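Local coordinates for protein endoglucanase E (Clostridium thermocellum, PDB 2WAO) that probably removes acetyl groups from plant cell-wall polysaccharides through its family 2 carbohydrate esterase module, whose active site also binds cellulose chains, at residues L89-R94 against L105-G110; R164-S169 against E326-L331; T234-A239 against D270-Y275. All blocks are in the same frame, centred on the assembly; numbering follows the deposited sequence.

Contact 1 of 3, residues L89-R94 against L105-G110; sequences LVLWKR and LGFDFG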
loop_
_atom_site.group_PDB
_atom_site.type_symbol
_atom_site.label_atom_id
_atom_site.label_comp_id
_atom_site.label_asym_id
_atom_site.label_seq_id
_atom_site.Cartn_x
_atom_site.Cartn_y
_atom_site.Cartn_z
ATOM N N LEU A 89 14.476 2.374 14.032
ATOM C CA LEU A 89 13.148 1.789 14.227
ATOM C C LEU A 89 12.204 2.187 13.107
ATOM O O LEU A 89 12.122 3.358 12.761
ATOM C CB LEU A 89 12.554 2.255 15.539
ATOM C CG LEU A 89 11.081 2.015 15.847
ATOM C CD1 LEU A 89 10.819 0.489 15.954
ATOM C CD2 LEU A 89 10.668 2.759 17.164
ATOM N N VAL A 90 11.505 1.201 12.546
ATOM C CA VAL A 90 10.370 1.500 11.672
ATOM C C VAL A 90 9.140 0.864 12.347
ATOM O O VAL A 90 9.201 -0.314 12.757
ATOM C CB VAL A 90 10.555 0.903 10.271
ATOM C CG1 VAL A 90 9.262 1.035 9.468
ATOM C CG2 VAL A 90 11.739 1.537 9.557
ATOM N N LEU A 91 8.072 1.644 12.519
ATOM C CA LEU A 91 6.798 1.090 13.040
ATOM C C LEU A 91 5.776 1.074 11.887
ATOM O O LEU A 91 5.398 2.134 11.376
ATOM C CB LEU A 91 6.310 1.914 14.249
ATOM C CG LEU A 91 4.975 1.515 14.860
ATOM C CD1 LEU A 91 4.980 0.034 15.320
ATOM C CD2 LEU A 91 4.585 2.453 16.034
ATOM N N TRP A 92 5.321 -0.116 11.483
ATOM C CA TRP A 92 4.600 -0.294 10.212
ATOM C C TRP A 92 3.149 -0.717 10.447
ATOM O O TRP A 92 2.875 -1.663 11.222
ATOM C CB TRP A 92 5.329 -1.363 9.385
ATOM C CG TRP A 92 4.776 -1.637 7.997
ATOM C CD1 TRP A 92 3.668 -2.395 7.665
ATOM C CD2 TRP A 92 5.293 -1.118 6.765
ATOM N NE1 TRP A 92 3.478 -2.363 6.307
ATOM C CE2 TRP A 92 4.474 -1.611 5.729
ATOM C CE3 TRP A 92 6.396 -0.299 6.435
ATOM C CZ2 TRP A 92 4.717 -1.322 4.371
ATOM C CZ3 TRP A 92 6.622 0.003 5.070
ATOM C CH2 TRP A 92 5.801 -0.548 4.062
ATOM N N LYS A 93 2.217 -0.006 9.817
ATOM C CA LYS A 93 0.813 -0.351 9.913
ATOM C C LYS A 93 0.554 -1.469 8.874
ATOM O O LYS A 93 0.567 -1.247 7.635
ATOM C CB LYS A 93 -0.089 0.857 9.634
ATOM C CG LYS A 93 -1.584 0.525 9.826
ATOM C CD LYS A 93 -2.467 1.764 9.454
ATOM C CE LYS A 93 -3.910 1.607 9.960
ATOM N NZ LYS A 93 -4.878 0.990 8.947
ATOM N N ARG A 94 0.363 -2.677 9.362
ATOM C CA ARG A 94 0.173 -3.824 8.434
ATOM C C ARG A 94 -1.144 -3.809 7.682
ATOM O O ARG A 94 -1.197 -4.170 6.487
ATOM C CB ARG A 94 0.260 -5.123 9.219
ATOM C CG ARG A 94 1.634 -5.332 9.778
ATOM C CD ARG A 94 1.612 -6.425 10.894
ATOM N NE ARG A 94 0.951 -7.722 10.539
ATOM C CZ ARG A 94 1.581 -8.859 10.203
ATOM N NH1 ARG A 94 2.912 -8.923 10.043
ATOM N NH2 ARG A 94 0.876 -9.960 9.984
ATOM N N LEU A 105 0.397 8.402 19.594
ATOM C CA LEU A 105 0.302 9.325 20.712
ATOM C C LEU A 105 1.618 9.583 21.436
ATOM O O LEU A 105 1.634 10.362 22.379
ATOM C CB LEU A 105 -0.792 8.884 21.679
ATOM C CG LEU A 105 -2.183 8.925 21.066
ATOM C CD1 LEU A 105 -3.071 8.082 21.976
ATOM C CD2 LEU A 105 -2.711 10.361 20.945
ATOM N N GLY A 106 2.717 8.985 20.978
ATOM C CA GLY A 106 4.011 9.297 21.565
ATOM C C GLY A 106 4.873 8.092 21.784
ATOM O O GLY A 106 4.375 6.993 21.992
ATOM N N PHE A 107 6.177 8.316 21.745
ATOM C CA PHE A 107 7.144 7.264 21.999
ATOM C C PHE A 107 7.762 7.455 23.361
ATOM O O PHE A 107 7.766 8.565 23.890
ATOM C CB PHE A 107 8.230 7.280 20.914
ATOM C CG PHE A 107 7.764 6.741 19.578
ATOM C CD1 PHE A 107 7.974 5.403 19.242
ATOM C CD2 PHE A 107 7.138 7.581 18.647
ATOM C CE1 PHE A 107 7.528 4.903 17.977
ATOM C CE2 PHE A 107 6.703 7.104 17.390
ATOM C CZ PHE A 107 6.893 5.780 17.068
ATOM N N ASP A 108 8.307 6.374 23.921
ATOM C CA ASP A 108 9.132 6.462 25.131
ATOM C C ASP A 108 10.361 5.560 25.007
ATOM O O ASP A 108 10.250 4.391 24.634
ATOM C CB ASP A 108 8.341 6.099 26.387
ATOM C CG ASP A 108 9.196 6.275 27.645
ATOM O OD1 ASP A 108 9.111 7.353 28.225
ATOM O OD2 ASP A 108 10.021 5.408 27.974
ATOM N N PHE A 109 11.517 6.101 25.351
ATOM C CA PHE A 109 12.767 5.380 25.194
ATOM C C PHE A 109 13.436 5.011 26.520
ATOM O O PHE A 109 14.647 4.755 26.568
ATOM C CB PHE A 109 13.703 6.161 24.260
ATOM C CG PHE A 109 13.079 6.448 22.913
ATOM C CD1 PHE A 109 12.935 5.423 21.975
ATOM C CD2 PHE A 109 12.601 7.720 22.602
ATOM C CE1 PHE A 109 12.313 5.642 20.738
ATOM C CE2 PHE A 109 11.998 7.980 21.344
ATOM C CZ PHE A 109 11.849 6.930 20.414
ATOM N N GLY A 110 12.642 4.964 27.585
ATOM C CA GLY A 110 13.181 4.689 28.905
ATOM C C GLY A 110 14.184 5.753 29.307
ATOM O O GLY A 110 13.869 6.938 29.272
#
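In the β-sandwich of the carbohydrate esterase 2 N-terminal domain, F107 of strand 102-108 meets L89 and L91 of strand 85-93 in the packed layer between two antiparallel sheets. No hydrogen bond joins the segments; even the closest CA atoms, those of L91 and F107, stand 10.9 Å apart, as suits strands of facing sheets. The phenyl ring reaches both leucines with its outer atoms: F107 CE1 lies 3.9 Å from L89 CD2, and F107 CZ 4.2 Å from L91 CD2. Both leucines carry CG anti to the backbone N (chi1 168° and 177°), which helps bring one methyl of each obliquely to the ring. L89 and L91, two positions apart on an extended strand, project to the same side, which lets one flat side chain touch both. V34 and V45 also pack on F107, and A57, V59 and F55 flank the leucines.

Where strand 102-108 ends, D108 OD2 accepts from G110 N at 2.7 Å in an Asx turn, the nitrogen lying above the carboxylate plane; G110, with positive phi (61°), suits the turn. The interface has neither charge nor polar bond, so cohesion here rests on apolar burial and the fit of ring against methyls.

Contact 2 of 3, residues R164-S169 against E326-L331; sequences RNLNAS and EIKNKL. With FMT (formic acid), chain I.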
loop_
_atom_site.group_PDB
_atom_site.type_symbol
_atom_site.label_atom_id
_atom_site.label_comp_id
_atom_site.label_asym_id
_atom_site.label_seq_id
_atom_site.Cartn_x
_atom_site.Cartn_y
_atom_site.Cartn_z
ATOM N N ARG A 164 11.314 -1.287 -1.214
ATOM C CA ARG A 164 12.580 -1.569 -0.521
ATOM C C ARG A 164 13.630 -1.924 -1.590
ATOM O O ARG A 164 14.767 -1.440 -1.472
ATOM C CB ARG A 164 12.435 -2.693 0.513
ATOM C CG ARG A 164 11.702 -2.296 1.733
ATOM C CD ARG A 164 11.823 -3.357 2.824
ATOM N NE ARG A 164 11.258 -4.658 2.461
ATOM C CZ ARG A 164 9.978 -5.008 2.639
ATOM N NH1 ARG A 164 9.077 -4.138 3.117
ATOM N NH2 ARG A 164 9.591 -6.217 2.291
ATOM N N ASN A 165 13.274 -2.702 -2.610
ATOM C CA ASN A 165 14.230 -3.082 -3.686
ATOM C C ASN A 165 14.837 -1.823 -4.309
ATOM O O ASN A 165 16.033 -1.791 -4.613
ATOM C CB ASN A 165 13.581 -3.887 -4.846
ATOM C CG ASN A 165 13.252 -5.349 -4.495
ATOM O OD1 ASN A 165 12.446 -6.016 -5.207
ATOM N ND2 ASN A 165 13.832 -5.845 -3.425
ATOM N N LEU A 166 14.009 -0.782 -4.486
ATOM C CA LEU A 166 14.416 0.462 -5.162
ATOM C C LEU A 166 14.935 1.567 -4.260
ATOM O O LEU A 166 15.266 2.660 -4.748
ATOM C CB LEU A 166 13.256 1.021 -6.002
ATOM C CG LEU A 166 12.728 0.098 -7.111
ATOM C CD1 LEU A 166 11.359 0.572 -7.583
ATOM C CD2 LEU A 166 13.674 -0.040 -8.280
ATOM N N ASN A 167 14.999 1.332 -2.956
ATOM C CA ASN A 167 15.361 2.370 -1.985
ATOM C C ASN A 167 14.451 3.615 -2.105
ATOM O O ASN A 167 14.904 4.768 -2.048
ATOM C CB ASN A 167 16.838 2.770 -2.133
ATOM C CG ASN A 167 17.354 3.514 -0.916
ATOM O OD1 ASN A 167 17.025 3.156 0.204
ATOM N ND2 ASN A 167 18.170 4.542 -1.135
ATOM N N ALA A 168 13.161 3.329 -2.217
ATOM C CA ALA A 168 12.129 4.329 -2.417
ATOM C C ALA A 168 11.127 4.287 -1.277
ATOM O O ALA A 168 10.888 3.243 -0.676
ATOM C CB ALA A 168 11.430 4.060 -3.721
ATOM N N SER A 169 10.525 5.408 -0.960
ATOM C CA SER A 169 9.381 5.340 -0.037
ATOM C C SER A 169 8.119 5.026 -0.856
ATOM O O SER A 169 8.103 5.164 -2.095
ATOM C CB SER A 169 9.258 6.662 0.718
ATOM O OG SER A 169 9.018 7.680 -0.196
ATOM N N GLU A 326 10.857 -3.542 -14.256
ATOM C CA GLU A 326 10.150 -2.551 -15.114
ATOM C C GLU A 326 10.486 -1.074 -14.730
ATOM O O GLU A 326 10.840 -0.222 -15.567
ATOM C CB GLU A 326 8.626 -2.758 -14.980
ATOM C CG GLU A 326 8.035 -4.076 -15.580
ATOM C CD GLU A 326 8.121 -4.188 -17.123
ATOM O OE1 GLU A 326 8.234 -3.160 -17.820
ATOM O OE2 GLU A 326 8.063 -5.327 -17.629
ATOM N N ILE A 327 10.384 -0.786 -13.447
ATOM C CA ILE A 327 10.667 0.568 -12.961
ATOM C C ILE A 327 12.170 0.902 -13.144
ATOM O O ILE A 327 12.508 1.985 -13.629
ATOM C CB ILE A 327 10.211 0.750 -11.533
ATOM C CG1 ILE A 327 8.687 0.644 -11.467
ATOM C CG2 ILE A 327 10.653 2.120 -11.023
ATOM C CD1 ILE A 327 8.155 0.448 -10.021
ATOM N N LYS A 328 13.048 -0.045 -12.828
ATOM C CA LYS A 328 14.497 0.180 -13.034
ATOM C C LYS A 328 14.786 0.562 -14.488
ATOM O O LYS A 328 15.532 1.503 -14.734
ATOM C CB LYS A 328 15.326 -1.075 -12.688
ATOM C CG LYS A 328 15.612 -1.211 -11.226
ATOM C CD LYS A 328 16.518 -2.434 -10.976
ATOM C CE LYS A 328 16.957 -2.438 -9.514
ATOM N NZ LYS A 328 17.494 -3.794 -9.107
ATOM N N ASN A 329 14.195 -0.187 -15.421
ATOM C CA ASN A 329 14.281 0.044 -16.860
ATOM C C ASN A 329 13.873 1.453 -17.289
ATOM O O ASN A 329 14.652 2.144 -18.001
ATOM C CB ASN A 329 13.416 -0.959 -17.617
ATOM C CG ASN A 329 13.521 -0.814 -19.155
ATOM O OD1 ASN A 329 12.520 -0.587 -19.851
ATOM N ND2 ASN A 329 14.713 -0.996 -19.679
ATOM N N LYS A 330 12.663 1.871 -16.896
ATOM C CA LYS A 330 12.148 3.185 -17.300
ATOM C C LYS A 330 12.777 4.357 -16.578
ATOM O O LYS A 330 12.888 5.442 -17.160
ATOM C CB LYS A 330 10.624 3.292 -17.142
ATOM C CG LYS A 330 9.862 2.207 -17.871
ATOM C CD LYS A 330 9.992 2.300 -19.362
ATOM C CE LYS A 330 9.167 1.159 -19.968
ATOM N NZ LYS A 330 9.442 1.026 -21.418
ATOM N N LEU A 331 13.098 4.182 -15.300
ATOM C CA LEU A 331 13.565 5.286 -14.476
ATOM C C LEU A 331 15.105 5.388 -14.471
ATOM O O LEU A 331 15.636 6.415 -14.115
ATOM C CB LEU A 331 13.010 5.161 -13.035
ATOM C CG LEU A 331 11.670 5.909 -13.200
ATOM C CD1 LEU A 331 10.447 5.083 -13.513
ATOM C CD2 LEU A 331 11.432 7.117 -12.328
HETATM C C FMT I . 12.498 -7.463 0.694
HETATM O O1 FMT I . 11.600 -8.114 1.282
HETATM O O2 FMT I . 13.082 -6.435 1.129
#
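L166 carries the apolar part of the contact, splitting its two methyls between neighbouring residues of helix 313-331. L166 CD1 rests on I327, 3.8 Å from I327 CG2 and 4.0 Å from I327 CD1, the two side chains crossing at about a right angle. L166 CD2 meets K328 CG at 3.7 Å. The branched end of leucine suits this double task, and isoleucine, branched at CB, supplies two methyls to one partner. K328 keeps CG anti to its carbonyl carbon (chi1 -83°) and runs extended from there, so its aliphatic root borders the leucine while the ammonium lies farther out along the chain. W333 covers both L166 and I327, and I327 also packs on F257 and V216 of the parallel sheet.

Backbone bonds shape the corner from which L166 projects. Helix 158-165 closes in a Schellman motif, with N167 N bonded to R164 O at 3.2 Å and N167 at positive phi, a conformation that asparagine tolerates well. The chain then enters strand 168-174, an outer strand of the parallel sheet of the SGNH (GDSL-like) hydrolase fold. Helix 313-331 thus packs against a helix-to-strand turn, and L166 also touches I125 of the adjoining strand.

Hydrogen bonds lie at the outer side. R164 grips a formic acid molecule, probably from the crystallisation liquor, with two nearly straight bonds: R164 NE to FMT O2 at 2.9 Å (173°) and R164 NH2 to FMT O1 at 2.9 Å. The bound formic acid, probably ionised, sits at the edge of the guanidinium, in the bidentate manner of a carboxylate, and a bend at chi3 (-62°) turns the group toward it. Y155 receives a bond from R164 NH1 at its carbonyl and meets R164 in a cation-pi contact.

Contact 3 of 3, residues T234-A239 against D270-Y275; sequences TKFVTA and DLCRSY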
loop_
_atom_site.group_PDB
_atom_site.type_symbol
_atom_site.label_atom_id
_atom_site.label_comp_id
_atom_site.label_asym_id
_atom_site.label_seq_id
_atom_site.Cartn_x
_atom_site.Cartn_y
_atom_site.Cartn_z
ATOM N N THR A 234 -16.956 0.543 -22.272
ATOM C CA THR A 234 -16.848 2.006 -22.310
ATOM C C THR A 234 -16.720 2.626 -20.910
ATOM O O THR A 234 -15.871 3.516 -20.691
ATOM C CB THR A 234 -18.026 2.625 -23.132
ATOM O OG1 THR A 234 -17.984 2.060 -24.450
ATOM C CG2 THR A 234 -17.836 4.105 -23.265
ATOM N N LYS A 235 -17.518 2.116 -19.989
ATOM C CA LYS A 235 -17.556 2.556 -18.603
ATOM C C LYS A 235 -16.185 2.351 -17.929
ATOM O O LYS A 235 -15.624 3.270 -17.330
ATOM C CB LYS A 235 -18.631 1.788 -17.848
ATOM C CG LYS A 235 -18.817 2.238 -16.400
ATOM C CD LYS A 235 -19.990 1.515 -15.657
ATOM C CE LYS A 235 -20.452 2.380 -14.471
ATOM N NZ LYS A 235 -21.118 1.624 -13.341
ATOM N N PHE A 236 -15.663 1.143 -18.072
ATOM C CA PHE A 236 -14.353 0.783 -17.508
ATOM C C PHE A 236 -13.165 1.589 -18.105
ATOM O O PHE A 236 -12.316 2.121 -17.356
ATOM C CB PHE A 236 -14.114 -0.738 -17.614
ATOM C CG PHE A 236 -12.794 -1.172 -16.981
ATOM C CD1 PHE A 236 -12.721 -1.441 -15.612
ATOM C CD2 PHE A 236 -11.635 -1.236 -17.746
ATOM C CE1 PHE A 236 -11.514 -1.822 -15.014
ATOM C CE2 PHE A 236 -10.418 -1.603 -17.167
ATOM C CZ PHE A 236 -10.352 -1.892 -15.814
ATOM N N VAL A 237 -13.098 1.652 -19.436
ATOM C CA VAL A 237 -12.045 2.359 -20.106
ATOM C C VAL A 237 -12.105 3.844 -19.742
ATOM O O VAL A 237 -11.089 4.451 -19.426
ATOM C CB VAL A 237 -12.092 2.121 -21.622
ATOM C CG1 VAL A 237 -11.136 3.124 -22.361
ATOM C CG2 VAL A 237 -11.653 0.640 -21.913
ATOM N N THR A 238 -13.304 4.419 -19.762
ATOM C CA THR A 238 -13.432 5.850 -19.372
ATOM C C THR A 238 -13.003 6.102 -17.907
ATOM O O THR A 238 -12.349 7.085 -17.624
ATOM C CB THR A 238 -14.867 6.367 -19.689
ATOM O OG1 THR A 238 -15.083 6.286 -21.109
ATOM C CG2 THR A 238 -15.041 7.823 -19.250
ATOM N N ALA A 239 -13.378 5.195 -17.007
ATOM C CA ALA A 239 -13.078 5.279 -15.578
ATOM C C ALA A 239 -11.556 5.201 -15.392
ATOM O O ALA A 239 -10.983 5.940 -14.596
ATOM C CB ALA A 239 -13.808 4.149 -14.781
ATOM N N ASP A 270 -8.867 -11.949 -19.883
ATOM C CA ASP A 270 -8.641 -11.488 -21.263
ATOM C C ASP A 270 -9.241 -10.066 -21.475
ATOM O O ASP A 270 -8.628 -9.220 -22.106
ATOM C CB ASP A 270 -9.186 -12.481 -22.311
ATOM C CG ASP A 270 -8.459 -13.806 -22.287
ATOM O OD1 ASP A 270 -7.282 -13.857 -21.824
ATOM O OD2 ASP A 270 -9.094 -14.840 -22.694
ATOM N N LEU A 271 -10.461 -9.838 -20.995
ATOM C CA LEU A 271 -11.141 -8.548 -21.170
ATOM C C LEU A 271 -10.382 -7.463 -20.412
ATOM O O LEU A 271 -10.111 -6.396 -20.979
ATOM C CB LEU A 271 -12.607 -8.607 -20.715
ATOM C CG LEU A 271 -13.623 -9.415 -21.545
ATOM C CD1 LEU A 271 -14.926 -9.583 -20.780
ATOM C CD2 LEU A 271 -13.805 -8.727 -22.900
ATOM N N CYS A 272 -10.029 -7.719 -19.152
ATOM C CA CYS A 272 -9.252 -6.726 -18.390
ATOM C C CYS A 272 -7.919 -6.369 -19.121
ATOM O O CYS A 272 -7.582 -5.184 -19.292
ATOM C CB CYS A 272 -8.993 -7.196 -16.952
ATOM S SG CYS A 272 -8.526 -5.780 -15.903
ATOM N N ARG A 273 -7.186 -7.384 -19.579
ATOM C CA ARG A 273 -5.979 -7.139 -20.342
ATOM C C ARG A 273 -6.275 -6.310 -21.593
ATOM O O ARG A 273 -5.577 -5.346 -21.861
ATOM C CB ARG A 273 -5.288 -8.452 -20.703
ATOM C CG ARG A 273 -3.899 -8.283 -21.370
ATOM C CD ARG A 273 -3.184 -9.660 -21.467
ATOM N NE ARG A 273 -4.080 -10.708 -21.907
ATOM C CZ ARG A 273 -4.257 -11.898 -21.338
ATOM N NH1 ARG A 273 -3.560 -12.300 -20.279
ATOM N NH2 ARG A 273 -5.139 -12.707 -21.878
ATOM N N SER A 274 -7.295 -6.705 -22.355
ATOM C CA SER A 274 -7.650 -5.957 -23.558
ATOM C C SER A 274 -7.952 -4.475 -23.208
ATOM O O SER A 274 -7.464 -3.572 -23.871
ATOM C CB SER A 274 -8.883 -6.609 -24.224
ATOM O OG SER A 274 -9.215 -5.912 -25.412
ATOM N N TYR A 275 -8.760 -4.255 -22.179
ATOM C CA TYR A 275 -9.215 -2.883 -21.847
ATOM C C TYR A 275 -8.078 -1.988 -21.321
ATOM O O TYR A 275 -7.914 -0.853 -21.808
ATOM C CB TYR A 275 -10.382 -2.888 -20.853
ATOM C CG TYR A 275 -11.639 -3.584 -21.310
ATOM C CD1 TYR A 275 -11.791 -4.069 -22.621
ATOM C CD2 TYR A 275 -12.676 -3.788 -20.402
ATOM C CE1 TYR A 275 -12.967 -4.747 -22.996
ATOM C CE2 TYR A 275 -13.832 -4.470 -20.767
ATOM C CZ TYR A 275 -13.973 -4.906 -22.077
ATOM O OH TYR A 275 -15.145 -5.584 -22.399
#
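F236 holds its ring anti to the backbone N (chi1 -177°), whereas Y275 sets CG beside its own N (chi1 -61°), bringing the phenylalanine ring against the root of the tyrosine. F236 CD2 lies 3.7 Å from Y275 CB and 3.8 Å from Y275 CD2, approaching the tyrosine ring at its edge; toward Y275 CB the phenylalanine ring is oblique. V237, short and β-branched, lays CG2 3.9 Å from Y275 CB, close to its own helix, the two side chains crossing at about a right angle. At the far end of the long flat phenylalanine ring, which spans from tyrosine to cysteine, F236 CZ stands 4.3 Å from C272 SG in an oblique sulfur-aromatic contact. Cysteine, small and polarisable, suits a place obliquely beside the ring. L271 O lies above one face of the Y275 ring, offset toward its rim, while F226 packs edge-to-face with F236 and also meets Y275.

Within 234-239, a part of helix 233-250, T238 OG1 joins T234 O at 2.9 Å, on the opposite face of that carbonyl from T238 N, so one oxygen takes two donors.

The axes cross at -47° with a closest approach of 10.8 Å, wide enough for aromatic side chains between them. Two successive helices packed together beside the parallel sheet, joined through strand 255-260, are characteristic of the three-layer α/β/α SGNH hydrolase fold.

In the fold
Contact 1 lies in the β-sandwich domain, whereas contacts 2 and 3 both lie in the SGNH hydrolase domain. Contacts 1 and 2 have centres about 27 Å apart, and their nearest atoms are about 5 Å apart without touching; Y155 of the hydrolase domain meets W92 edge-to-face and R164 by cation-pi, and so links the two contacts. Contact 3 lies on the opposite side of the chain's centre from contact 1, about 42 Å between centres, and is nested within the sequence loop that contact 2 closes. None of its residues belongs to the glycan pocket, which includes S131, M263, W265 and H310; the C272 side chain is about 12 Å from a bound glucose unit.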